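Side-chain contacts in D-glycero-alpha-D-manno-heptose 7-phosphate kinase (Campylobacter jejuni subsp. jejuni, PDB 4N3O), which phosphorylates D-glycero-alpha-D-manno-heptose 7-phosphate at C-1 with ATP, the first of three steps towards the GDP-heptose used in capsule biosynthesis: residues A[240-245]-A[256-261]; A[86-91]-A[98-103]; A[315-320]-A[325-330]; A[271-274]-A[278-281]. One frame throughout, in Å; residues are numbered along the deposited sequence.

Interaction 1. Residues A[240-245]-A[256-261]; sequences AIKMKE and AQILGK
Ile-258 presents its two branches to two neighbouring residues of the facing helix, Lys-242 and Met-243 (a selenomethionine), in a helical hairpin of the GHMP kinase C-terminal region. The partners, helices 236-248 and 252-262, follow each other in the chain; the axes of the two short segments approach to 10.1 Å and run roughly antiparallel, at 146°. Such a pairing illustrates how one branched residue can engage two partners by splitting its methyls. With chi1 at -55°, the CG1 arm of Ile-258 lies anti to its carbonyl carbon and CG2 anti to its backbone N. The extended CG1 arm carries CD1 against the aliphatic part of Lys-242, tightly, with CG at 3.3 Å. The lysine chain runs straight as far as CD and bends only at chi3, and its hydrocarbon part serves as the outer edge of an otherwise buried contact. The other branch belongs to the selenomethionine: Ile-258 CG2 lies 3.4 Å from Met-243 CE, the two side chains passing in opposite senses. Beneath the hairpin, Met-243 and Leu-259 both rest on Ala-18 of strand 6-21, and Met-243 also touches Tyr-34 and Leu-36 of strand 31-40, so the pair is seated on the large mixed sheet. Met-243 turns at chi3 (-68°), and across that bend Leu-259 packs at about a right angle, its CD2 3.8 Å from SE.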
loop_
_atom_site.group_PDB
_atom_site.type_symbol
_atom_site.label_atom_id
_atom_site.label_comp_id
_atom_site.label_asym_id
_atom_site.label_seq_id
_atom_site.Cartn_x
_atom_site.Cartn_y
_atom_site.Cartn_z
ATOM N N ALA A 240 -27.477 3.984 8.116
ATOM C CA ALA A 240 -26.372 3.688 9.022
ATOM C C ALA A 240 -26.476 2.261 9.559
ATOM O O ALA A 240 -25.558 1.463 9.382
ATOM C CB ALA A 240 -26.348 4.682 10.183
ATOM N N ILE A 241 -27.579 1.939 10.232
ATOM C CA ILE A 241 -27.730 0.575 10.760
ATOM C C ILE A 241 -27.696 -0.469 9.630
ATOM O O ILE A 241 -27.241 -1.595 9.824
ATOM C CB ILE A 241 -28.994 0.407 11.631
ATOM C CG1 ILE A 241 -30.258 0.836 10.863
ATOM C CG2 ILE A 241 -28.851 1.198 12.927
ATOM C CD1 ILE A 241 -31.503 0.946 11.725
ATOM N N LYS A 242 -28.135 -0.073 8.444
ATOM C CA LYS A 242 -28.150 -0.985 7.322
ATOM C C LYS A 242 -26.720 -1.238 6.860
ATOM O O LYS A 242 -26.382 -2.359 6.495
ATOM C CB LYS A 242 -29.010 -0.428 6.191
ATOM C CG LYS A 242 -29.395 -1.463 5.146
ATOM C CD LYS A 242 -30.247 -0.874 4.023
ATOM C CE LYS A 242 -31.577 -0.333 4.535
ATOM N NZ LYS A 242 -32.458 0.133 3.427
HETATM N N MSE A 243 -25.885 -0.195 6.900
HETATM C CA MSE A 243 -24.480 -0.304 6.508
HETATM C C MSE A 243 -23.678 -1.065 7.541
HETATM O O MSE A 243 -22.756 -1.761 7.186
HETATM C CB MSE A 243 -23.845 1.057 6.268
HETATM C CG MSE A 243 -22.607 0.977 5.364
HETATM SE SE MSE A 243 -22.036 2.834 4.981
HETATM C CE MSE A 243 -23.543 3.434 3.863
ATOM N N LYS A 244 -23.997 -0.938 8.824
ATOM C CA LYS A 244 -23.286 -1.730 9.833
ATOM C C LYS A 244 -23.589 -3.203 9.616
ATOM O O LYS A 244 -22.691 -4.034 9.589
ATOM C CB LYS A 244 -23.723 -1.411 11.262
ATOM C CG LYS A 244 -23.369 -0.050 11.808
ATOM C CD LYS A 244 -23.626 -0.044 13.315
ATOM C CE LYS A 244 -23.749 1.358 13.896
ATOM N NZ LYS A 244 -24.982 2.057 13.415
ATOM N N GLU A 245 -24.874 -3.511 9.473
ATOM C CA GLU A 245 -25.319 -4.880 9.301
ATOM C C GLU A 245 -24.652 -5.493 8.076
ATOM O O GLU A 245 -24.163 -6.611 8.145
ATOM C CB GLU A 245 -26.842 -4.929 9.189
ATOM C CG GLU A 245 -27.444 -6.307 9.422
ATOM C CD GLU A 245 -28.973 -6.311 9.339
ATOM O OE1 GLU A 245 -29.546 -5.517 8.553
ATOM O OE2 GLU A 245 -29.604 -7.129 10.045
ATOM N N ALA A 256 -22.341 -2.464 -1.553
ATOM C CA ALA A 256 -22.125 -1.703 -2.780
ATOM C C ALA A 256 -23.338 -0.844 -3.048
ATOM O O ALA A 256 -23.228 0.326 -3.386
ATOM C CB ALA A 256 -21.890 -2.650 -3.952
ATOM N N GLN A 257 -24.500 -1.454 -2.872
ATOM C CA GLN A 257 -25.786 -0.810 -3.092
ATOM C C GLN A 257 -25.984 0.421 -2.201
ATOM O O GLN A 257 -26.356 1.486 -2.691
ATOM C CB GLN A 257 -26.882 -1.854 -2.842
ATOM C CG GLN A 257 -28.305 -1.442 -3.153
ATOM C CD GLN A 257 -29.276 -2.615 -3.006
ATOM O OE1 GLN A 257 -29.005 -3.585 -2.289
ATOM N NE2 GLN A 257 -30.415 -2.530 -3.691
ATOM N N ILE A 258 -25.706 0.283 -0.905
ATOM C CA ILE A 258 -25.904 1.388 0.046
ATOM C C ILE A 258 -24.838 2.474 -0.077
ATOM O O ILE A 258 -25.110 3.655 0.137
ATOM C CB ILE A 258 -25.958 0.881 1.490
ATOM C CG1 ILE A 258 -27.036 -0.189 1.619
ATOM C CG2 ILE A 258 -26.289 2.022 2.451
ATOM C CD1 ILE A 258 -26.996 -0.907 2.943
ATOM N N LEU A 259 -23.620 2.083 -0.401
ATOM C CA LEU A 259 -22.597 3.076 -0.621
ATOM C C LEU A 259 -23.044 3.843 -1.854
ATOM O O LEU A 259 -23.110 5.065 -1.839
ATOM C CB LEU A 259 -21.219 2.431 -0.809
ATOM C CG LEU A 259 -20.629 1.788 0.457
ATOM C CD1 LEU A 259 -19.347 1.006 0.177
ATOM C CD2 LEU A 259 -20.378 2.848 1.516
ATOM N N GLY A 260 -23.410 3.103 -2.902
ATOM C CA GLY A 260 -23.887 3.701 -4.148
ATOM C C GLY A 260 -24.911 4.787 -3.886
ATOM O O GLY A 260 -24.825 5.878 -4.440
ATOM N N LYS A 261 -25.869 4.496 -3.012
ATOM C CA LYS A 261 -26.917 5.453 -2.689
ATOM C C LYS A 261 -26.391 6.757 -2.078
ATOM O O LYS A 261 -26.591 7.824 -2.650
ATOM C CB LYS A 261 -27.962 4.824 -1.759
ATOM C CG LYS A 261 -29.086 5.771 -1.359
ATOM C CD LYS A 261 -29.864 6.271 -2.572
ATOM C CE LYS A 261 -30.835 7.382 -2.203
ATOM N NZ LYS A 261 -30.133 8.600 -1.703
#

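Interaction 2. Residues A[86-91]-A[98-103]; sequences SIYNRI and KPLSFS
Tyr-88 joins helix 82-96 to Pro-99, Leu-100 and Phe-102 through a mixed polar and aromatic contact, at the point where the chain leaves that helix and enters strand 102-108 of the mixed sheet. The place is the N-terminal domain of a GHMP kinase, whose alpha/beta fold resembles ribosomal protein S5. It exemplifies a tyrosine that packs with its ring and bonds with its hydroxyl. A chi1 of 174° sets CG anti to the backbone N and sends the ring out from the helix. At its far end the hydroxyl oxygen accepts the backbone N-H of Leu-100, the N lying 3.2 Å from Tyr-88 OH with an angle of 157° at the hydrogen. The same hydroxyl is also bonded to the carbonyl oxygen of Lys-72, so two backbone groups grip it and restrict the swing of the ring. Beside these bonds, Leu-100 CB sits at the edge of the tyrosine ring, near its plane, while Pro-99 meets the hydroxyl through CA. Phe-102 is held from several sides: Phe-130 of helix 118-134 stands edge-to-face with it, and Ile-56 and Leu-48 of adjoining strands touch it. Its ring and that of Tyr-88 are inclined at 41°, with centroids 5.8 Å apart. Tyr-88 CE1 arrives in the plane of the phenylalanine ring, at its edge, 3.6 Å from Phe-102 CE1.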
loop_
_atom_site.group_PDB
_atom_site.type_symbol
_atom_site.label_atom_id
_atom_site.label_comp_id
_atom_site.label_asym_id
_atom_site.label_seq_id
_atom_site.Cartn_x
_atom_site.Cartn_y
_atom_site.Cartn_z
ATOM N N SER A 86 2.849 24.890 18.594
ATOM C CA SER A 86 1.721 24.606 19.486
ATOM C C SER A 86 1.892 23.230 20.127
ATOM O O SER A 86 1.644 23.064 21.311
ATOM C CB SER A 86 0.408 24.619 18.723
ATOM O OG SER A 86 0.259 25.796 17.966
ATOM N N ILE A 87 2.291 22.242 19.324
ATOM C CA ILE A 87 2.502 20.908 19.828
ATOM C C ILE A 87 3.635 20.951 20.844
ATOM O O ILE A 87 3.482 20.501 21.978
ATOM C CB ILE A 87 2.820 19.924 18.683
ATOM C CG1 ILE A 87 1.570 19.733 17.810
ATOM C CG2 ILE A 87 3.284 18.594 19.245
ATOM C CD1 ILE A 87 1.833 19.069 16.476
ATOM N N TYR A 88 4.770 21.505 20.448
ATOM C CA TYR A 88 5.897 21.601 21.370
ATOM C C TYR A 88 5.509 22.300 22.685
ATOM O O TYR A 88 5.717 21.765 23.775
ATOM C CB TYR A 88 7.058 22.342 20.719
ATOM C CG TYR A 88 8.184 22.586 21.676
ATOM C CD1 TYR A 88 9.043 21.564 22.028
ATOM C CD2 TYR A 88 8.386 23.849 22.237
ATOM C CE1 TYR A 88 10.078 21.779 22.921
ATOM C CE2 TYR A 88 9.421 24.077 23.123
ATOM C CZ TYR A 88 10.263 23.036 23.464
ATOM O OH TYR A 88 11.290 23.244 24.347
ATOM N N ASN A 89 4.938 23.493 22.569
ATOM C CA ASN A 89 4.512 24.254 23.738
ATOM C C ASN A 89 3.633 23.431 24.687
ATOM O O ASN A 89 3.803 23.485 25.900
ATOM C CB ASN A 89 3.771 25.519 23.300
ATOM C CG ASN A 89 4.666 26.505 22.537
ATOM O OD1 ASN A 89 5.896 26.424 22.568
ATOM N ND2 ASN A 89 4.033 27.447 21.848
ATOM N N ARG A 90 2.730 22.634 24.128
ATOM C CA ARG A 90 1.822 21.836 24.927
ATOM C C ARG A 90 2.540 20.662 25.610
ATOM O O ARG A 90 2.257 20.336 26.757
ATOM C CB ARG A 90 0.672 21.361 24.050
ATOM C CG ARG A 90 -0.465 20.664 24.779
ATOM C CD ARG A 90 -1.297 21.591 25.658
ATOM N NE ARG A 90 -2.407 20.839 26.250
ATOM C CZ ARG A 90 -3.627 20.727 25.728
ATOM N NH1 ARG A 90 -3.958 21.352 24.599
ATOM N NH2 ARG A 90 -4.539 19.995 26.358
ATOM N N ILE A 91 3.474 20.031 24.910
ATOM C CA ILE A 91 4.261 18.940 25.501
ATOM C C ILE A 91 5.100 19.438 26.679
ATOM O O ILE A 91 5.354 18.697 27.627
ATOM C CB ILE A 91 5.215 18.299 24.470
ATOM C CG1 ILE A 91 4.427 17.604 23.357
ATOM C CG2 ILE A 91 6.139 17.303 25.148
ATOM C CD1 ILE A 91 3.555 16.449 23.823
ATOM N N LYS A 98 10.216 21.464 31.310
ATOM C CA LYS A 98 11.529 22.002 30.982
ATOM C C LYS A 98 11.738 22.010 29.457
ATOM O O LYS A 98 11.007 21.335 28.721
ATOM C CB LYS A 98 12.598 21.145 31.659
ATOM C CG LYS A 98 12.524 19.667 31.276
ATOM C CD LYS A 98 13.523 18.809 32.036
ATOM C CE LYS A 98 14.958 19.115 31.639
ATOM N NZ LYS A 98 15.928 18.273 32.394
ATOM N N PRO A 99 12.735 22.770 28.978
ATOM C CA PRO A 99 12.979 22.810 27.542
ATOM C C PRO A 99 13.561 21.492 27.014
ATOM O O PRO A 99 14.094 20.690 27.781
ATOM C CB PRO A 99 13.999 23.944 27.378
ATOM C CG PRO A 99 14.094 24.626 28.708
ATOM C CD PRO A 99 13.669 23.628 29.727
ATOM N N LEU A 100 13.447 21.279 25.709
ATOM C CA LEU A 100 13.955 20.065 25.075
ATOM C C LEU A 100 14.756 20.458 23.846
ATOM O O LEU A 100 14.499 21.512 23.240
ATOM C CB LEU A 100 12.793 19.158 24.667
ATOM C CG LEU A 100 11.788 18.812 25.772
ATOM C CD1 LEU A 100 10.550 18.193 25.141
ATOM C CD2 LEU A 100 12.391 17.895 26.833
ATOM N N SER A 101 15.720 19.617 23.475
ATOM C CA SER A 101 16.552 19.891 22.300
ATOM C C SER A 101 16.435 18.721 21.313
ATOM O O SER A 101 16.725 17.575 21.660
ATOM C CB SER A 101 17.997 20.154 22.726
ATOM O OG SER A 101 18.783 20.622 21.636
ATOM N N PHE A 102 16.019 19.021 20.083
ATOM C CA PHE A 102 15.760 17.988 19.086
ATOM C C PHE A 102 15.516 18.588 17.725
ATOM O O PHE A 102 15.325 19.800 17.610
ATOM C CB PHE A 102 14.453 17.285 19.447
ATOM C CG PHE A 102 13.257 18.211 19.393
ATOM C CD1 PHE A 102 12.888 18.953 20.504
ATOM C CD2 PHE A 102 12.554 18.387 18.213
ATOM C CE1 PHE A 102 11.821 19.836 20.445
ATOM C CE2 PHE A 102 11.475 19.254 18.148
ATOM C CZ PHE A 102 11.104 19.982 19.263
ATOM N N SER A 103 15.476 17.719 16.709
ATOM C CA SER A 103 15.128 18.108 15.339
ATOM C C SER A 103 13.948 17.224 14.937
ATOM O O SER A 103 13.946 16.040 15.226
ATOM C CB SER A 103 16.287 17.920 14.371
ATOM O OG SER A 103 16.597 16.555 14.182
#

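Interaction 3. Residues A[315-320]-A[325-330]; sequences NLIKAL and GYVQDF
Val-327 is the residue of 325-330 that meets helix 313-320, through Ile-317 and Leu-320, and the surrounding positions show how alternation along an extended chain sorts side chains between two faces. Gly-325 leads in, its N-H bonded to the hydroxyl of Tyr-205, and Tyr-326 then directs its CB away from the helix, its ring meeting that of Phe-206. At Val-327 the direction reverses. With chi1 at 170°, CG1 is anti to the backbone N and CG2 anti to the carbonyl carbon, so the methyls diverge towards different partners: CG2 lies 3.7 Å from Leu-320 CB, the two side chains crossing at about a right angle, and CG1 stands 4.3 Å from Ile-317 CG1, a looser touch. Val-327 thereby joins an apolar layer that Leu-320 extends to Val-203, Phe-306 and Leu-284. Strand 326-327 is an outermost strand of a four-stranded antiparallel sheet with order 2-3-1-4, as in ferredoxin-like folds, and helix 313-320 supplies the crossover from strand 303-308. Next along the segment, Gln-328 bends forward along its own chain: its NE2 donates to Asp-329 O at 3.0 Å, nearly straight at 172°, in the carbonyl plane and on a lone pair, while its OE1 approaches the edge of the Tyr-326 ring. Asp-329 packs against Asp-109 of the second subunit. Phe-330 comes last, its ring edge receiving Gln-328 O.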
loop_
_atom_site.group_PDB
_atom_site.type_symbol
_atom_site.label_atom_id
_atom_site.label_comp_id
_atom_site.label_asym_id
_atom_site.label_seq_id
_atom_site.Cartn_x
_atom_site.Cartn_y
_atom_site.Cartn_z
ATOM N N ASN A 315 -8.464 -0.937 -17.544
ATOM C CA ASN A 315 -8.772 -0.016 -18.624
ATOM C C ASN A 315 -9.195 1.372 -18.081
ATOM O O ASN A 315 -8.904 2.371 -18.685
ATOM C CB ASN A 315 -9.786 -0.613 -19.626
ATOM C CG ASN A 315 -9.155 -1.681 -20.547
ATOM O OD1 ASN A 315 -8.035 -1.516 -21.057
ATOM N ND2 ASN A 315 -9.885 -2.782 -20.771
ATOM N N LEU A 316 -9.857 1.420 -16.943
ATOM C CA LEU A 316 -10.208 2.706 -16.337
ATOM C C LEU A 316 -8.927 3.444 -15.939
ATOM O O LEU A 316 -8.739 4.611 -16.263
ATOM C CB LEU A 316 -11.106 2.501 -15.129
ATOM C CG LEU A 316 -11.416 3.713 -14.253
ATOM C CD1 LEU A 316 -11.865 4.911 -15.066
ATOM C CD2 LEU A 316 -12.479 3.296 -13.242
ATOM N N ILE A 317 -8.037 2.740 -15.256
ATOM C CA ILE A 317 -6.761 3.308 -14.847
ATOM C C ILE A 317 -5.997 3.812 -16.077
ATOM O O ILE A 317 -5.447 4.909 -16.075
ATOM C CB ILE A 317 -5.944 2.277 -14.057
ATOM C CG1 ILE A 317 -6.605 2.046 -12.702
ATOM C CG2 ILE A 317 -4.530 2.762 -13.825
ATOM C CD1 ILE A 317 -5.917 1.015 -11.837
ATOM N N LYS A 318 -6.018 3.024 -17.143
ATOM C CA LYS A 318 -5.325 3.379 -18.369
ATOM C C LYS A 318 -5.879 4.687 -18.979
ATOM O O LYS A 318 -5.117 5.547 -19.439
ATOM C CB LYS A 318 -5.419 2.211 -19.361
ATOM C CG LYS A 318 -4.580 2.361 -20.617
ATOM C CD LYS A 318 -4.692 1.145 -21.535
ATOM C CE LYS A 318 -6.067 1.044 -22.184
ATOM N NZ LYS A 318 -6.164 -0.126 -23.092
ATOM N N ALA A 319 -7.195 4.846 -18.993
ATOM C CA ALA A 319 -7.755 6.075 -19.545
ATOM C C ALA A 319 -7.363 7.255 -18.635
ATOM O O ALA A 319 -6.884 8.279 -19.114
ATOM C CB ALA A 319 -9.267 5.970 -19.710
ATOM N N LEU A 320 -7.510 7.089 -17.325
ATOM C CA LEU A 320 -7.151 8.167 -16.400
ATOM C C LEU A 320 -5.669 8.591 -16.469
ATOM O O LEU A 320 -5.375 9.787 -16.389
ATOM C CB LEU A 320 -7.548 7.818 -14.957
ATOM C CG LEU A 320 -9.055 7.744 -14.644
ATOM C CD1 LEU A 320 -9.247 7.321 -13.212
ATOM C CD2 LEU A 320 -9.770 9.072 -14.869
ATOM N N GLY A 325 -4.140 14.409 -14.275
ATOM C CA GLY A 325 -3.984 13.938 -12.899
ATOM C C GLY A 325 -3.167 12.659 -12.792
ATOM O O GLY A 325 -2.340 12.361 -13.642
ATOM N N TYR A 326 -3.365 11.926 -11.711
ATOM C CA TYR A 326 -2.712 10.640 -11.566
ATOM C C TYR A 326 -3.516 9.751 -10.642
ATOM O O TYR A 326 -4.191 10.220 -9.725
ATOM C CB TYR A 326 -1.265 10.765 -11.081
ATOM C CG TYR A 326 -1.096 11.261 -9.678
ATOM C CD1 TYR A 326 -1.063 10.369 -8.606
ATOM C CD2 TYR A 326 -0.928 12.622 -9.415
ATOM C CE1 TYR A 326 -0.892 10.814 -7.303
ATOM C CE2 TYR A 326 -0.750 13.084 -8.117
ATOM C CZ TYR A 326 -0.742 12.180 -7.061
ATOM O OH TYR A 326 -0.575 12.639 -5.764
ATOM N N VAL A 327 -3.461 8.463 -10.935
ATOM C CA VAL A 327 -4.123 7.448 -10.149
ATOM C C VAL A 327 -3.196 7.065 -9.005
ATOM O O VAL A 327 -1.994 6.899 -9.201
ATOM C CB VAL A 327 -4.446 6.218 -11.032
ATOM C CG1 VAL A 327 -4.914 5.043 -10.195
ATOM C CG2 VAL A 327 -5.489 6.598 -12.088
ATOM N N GLN A 328 -3.752 6.940 -7.805
ATOM C CA GLN A 328 -2.979 6.579 -6.641
ATOM C C GLN A 328 -3.435 5.237 -6.097
ATOM O O GLN A 328 -4.534 5.128 -5.575
ATOM C CB GLN A 328 -3.133 7.655 -5.564
ATOM C CG GLN A 328 -2.402 7.359 -4.266
ATOM C CD GLN A 328 -0.889 7.339 -4.443
ATOM O OE1 GLN A 328 -0.279 8.356 -4.758
ATOM N NE2 GLN A 328 -0.285 6.192 -4.224
ATOM N N ASP A 329 -2.601 4.210 -6.248
ATOM C CA ASP A 329 -2.895 2.897 -5.699
ATOM C C ASP A 329 -2.813 3.015 -4.179
ATOM O O ASP A 329 -2.075 3.844 -3.647
ATOM C CB ASP A 329 -1.859 1.831 -6.135
ATOM C CG ASP A 329 -1.947 1.449 -7.625
ATOM O OD1 ASP A 329 -2.880 1.893 -8.346
ATOM O OD2 ASP A 329 -1.063 0.669 -8.074
ATOM N N PHE A 330 -3.553 2.159 -3.490
ATOM C CA PHE A 330 -3.556 2.142 -2.053
ATOM C C PHE A 330 -4.218 0.878 -1.549
ATOM O O PHE A 330 -4.905 0.215 -2.288
ATOM C CB PHE A 330 -4.365 3.340 -1.525
ATOM C CG PHE A 330 -5.831 3.206 -1.738
ATOM C CD1 PHE A 330 -6.402 3.577 -2.930
ATOM C CD2 PHE A 330 -6.650 2.690 -0.729
ATOM C CE1 PHE A 330 -7.771 3.456 -3.129
ATOM C CE2 PHE A 330 -8.018 2.546 -0.924
ATOM C CZ PHE A 330 -8.580 2.934 -2.129
#

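Interaction 4. Residues A[271-274]-A[278-281]; sequences EIVS and LERI
Two first torsions bring the side chains of 278-281 against the end of the preceding helix: in Leu-278 chi1 is -75°, putting CG anti to the carbonyl carbon, whereas in Glu-279 it is -176°, putting CG anti to the backbone N. The leucine then runs on straight, chi2 174°, and lays CD1 3.4 Å from Glu-271 O. The glutamate, extended throughout, brings OE1 to 3.6 Å from Val-273 O and alongside that residue's CA and CG1. Between these two arms, the backbone N of Glu-279 lies 3.5 Å from Ile-272 O, too long to count as a hydrogen bond here. Leu-278 CB and Glu-279 CB stand beside the same Ile-272 O, at 3.8 Å for the former. Ile-272 adds an apolar touch through CG2, 4.0 Å from Glu-279 CA. The two acceptor oxygens of Glu-279 and Val-273 are no natural pair, and their proximity would probably be unfavourable if the carboxylate were charged and unscreened. Only two residues separate helices 267-273 and 276-287, both in the GHMP kinase C-terminal region. Glu-271 directs its carboxylate elsewhere, bonding Thr-295 of strand 290-296 and touching Ala-298 in the loop beyond. Leu-278 rests on Thr-207 and Ile-209, just past strand 202-206, where helix 276-287 sets out from its corner with helix 267-273.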
loop_
_atom_site.group_PDB
_atom_site.type_symbol
_atom_site.label_atom_id
_atom_site.label_comp_id
_atom_site.label_asym_id
_atom_site.label_seq_id
_atom_site.Cartn_x
_atom_site.Cartn_y
_atom_site.Cartn_z
ATOM N N GLU A 271 -20.887 19.127 -6.515
ATOM C CA GLU A 271 -19.420 19.300 -6.644
ATOM C C GLU A 271 -18.875 18.787 -7.982
ATOM O O GLU A 271 -17.882 19.307 -8.492
ATOM C CB GLU A 271 -18.664 18.628 -5.487
ATOM C CG GLU A 271 -18.836 19.311 -4.133
ATOM C CD GLU A 271 -18.036 18.648 -3.015
ATOM O OE1 GLU A 271 -17.026 17.968 -3.308
ATOM O OE2 GLU A 271 -18.405 18.828 -1.833
ATOM N N ILE A 272 -19.521 17.763 -8.534
ATOM C CA ILE A 272 -19.130 17.200 -9.824
ATOM C C ILE A 272 -19.578 18.147 -10.935
ATOM O O ILE A 272 -18.755 18.683 -11.678
ATOM C CB ILE A 272 -19.777 15.811 -10.060
ATOM C CG1 ILE A 272 -19.319 14.812 -9.001
ATOM C CG2 ILE A 272 -19.442 15.282 -11.452
ATOM C CD1 ILE A 272 -20.070 13.498 -9.045
ATOM N N VAL A 273 -20.892 18.347 -11.028
ATOM C CA VAL A 273 -21.496 19.193 -12.056
ATOM C C VAL A 273 -21.071 20.667 -11.981
ATOM O O VAL A 273 -20.958 21.324 -13.016
ATOM C CB VAL A 273 -23.044 19.099 -12.009
ATOM C CG1 VAL A 273 -23.685 20.064 -13.001
ATOM C CG2 VAL A 273 -23.503 17.668 -12.281
ATOM N N SER A 274 -20.813 21.182 -10.779
ATOM C CA SER A 274 -20.427 22.598 -10.625
ATOM C C SER A 274 -19.097 22.948 -11.314
ATOM O O SER A 274 -18.612 24.085 -11.205
ATOM C CB SER A 274 -20.360 23.005 -9.145
ATOM O OG SER A 274 -19.336 22.292 -8.475
ATOM N N LEU A 278 -14.323 18.567 -14.028
ATOM C CA LEU A 278 -14.609 17.438 -13.138
ATOM C C LEU A 278 -15.725 16.613 -13.753
ATOM O O LEU A 278 -15.645 15.388 -13.793
ATOM C CB LEU A 278 -15.032 17.895 -11.733
ATOM C CG LEU A 278 -13.965 18.428 -10.766
ATOM C CD1 LEU A 278 -14.623 18.958 -9.499
ATOM C CD2 LEU A 278 -12.948 17.359 -10.409
ATOM N N GLU A 279 -16.762 17.294 -14.235
ATOM C CA GLU A 279 -17.901 16.634 -14.875
ATOM C C GLU A 279 -17.434 15.811 -16.089
ATOM O O GLU A 279 -17.959 14.719 -16.350
ATOM C CB GLU A 279 -18.948 17.677 -15.285
ATOM C CG GLU A 279 -20.238 17.126 -15.890
ATOM C CD GLU A 279 -21.248 18.228 -16.233
ATOM O OE1 GLU A 279 -20.933 19.429 -16.049
ATOM O OE2 GLU A 279 -22.365 17.899 -16.692
ATOM N N ARG A 280 -16.430 16.324 -16.807
ATOM C CA ARG A 280 -15.903 15.632 -17.960
ATOM C C ARG A 280 -15.136 14.390 -17.481
ATOM O O ARG A 280 -15.229 13.336 -18.082
ATOM C CB ARG A 280 -14.967 16.527 -18.778
ATOM C CG ARG A 280 -14.964 16.166 -20.265
ATOM C CD ARG A 280 -13.785 16.704 -21.071
ATOM N NE ARG A 280 -12.632 15.784 -21.109
ATOM C CZ ARG A 280 -11.519 15.892 -20.381
ATOM N NH1 ARG A 280 -11.348 16.890 -19.536
ATOM N NH2 ARG A 280 -10.553 14.998 -20.521
ATOM N N ILE A 281 -14.388 14.525 -16.382
ATOM C CA ILE A 281 -13.612 13.412 -15.838
ATOM C C ILE A 281 -14.543 12.319 -15.330
ATOM O O ILE A 281 -14.307 11.144 -15.601
ATOM C CB ILE A 281 -12.626 13.878 -14.743
ATOM C CG1 ILE A 281 -11.540 14.781 -15.350
ATOM C CG2 ILE A 281 -11.959 12.690 -14.057
ATOM C CD1 ILE A 281 -10.637 14.083 -16.360
#

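Along the chain the four contacts follow in series, and none encloses or crosses another. Interaction 2 comes first and closes the turn from helix 82-96 into strand 102-108 within the N-terminal region. Much later, interaction 1 closes the hairpin of helices 236-248 and 252-262. The chain proceeds to helix 267-273, and interaction 4 closes its corner with helix 276-287. Interaction 3 ends the series, joining helix 313-320 to the edge strand of the four-stranded sheet. Interactions 3 and 4 are neighbours, their nearest atoms about 4 Å apart, whereas interaction 2 lies across the chain's centre, its own centre about 44 Å from that of interaction 1.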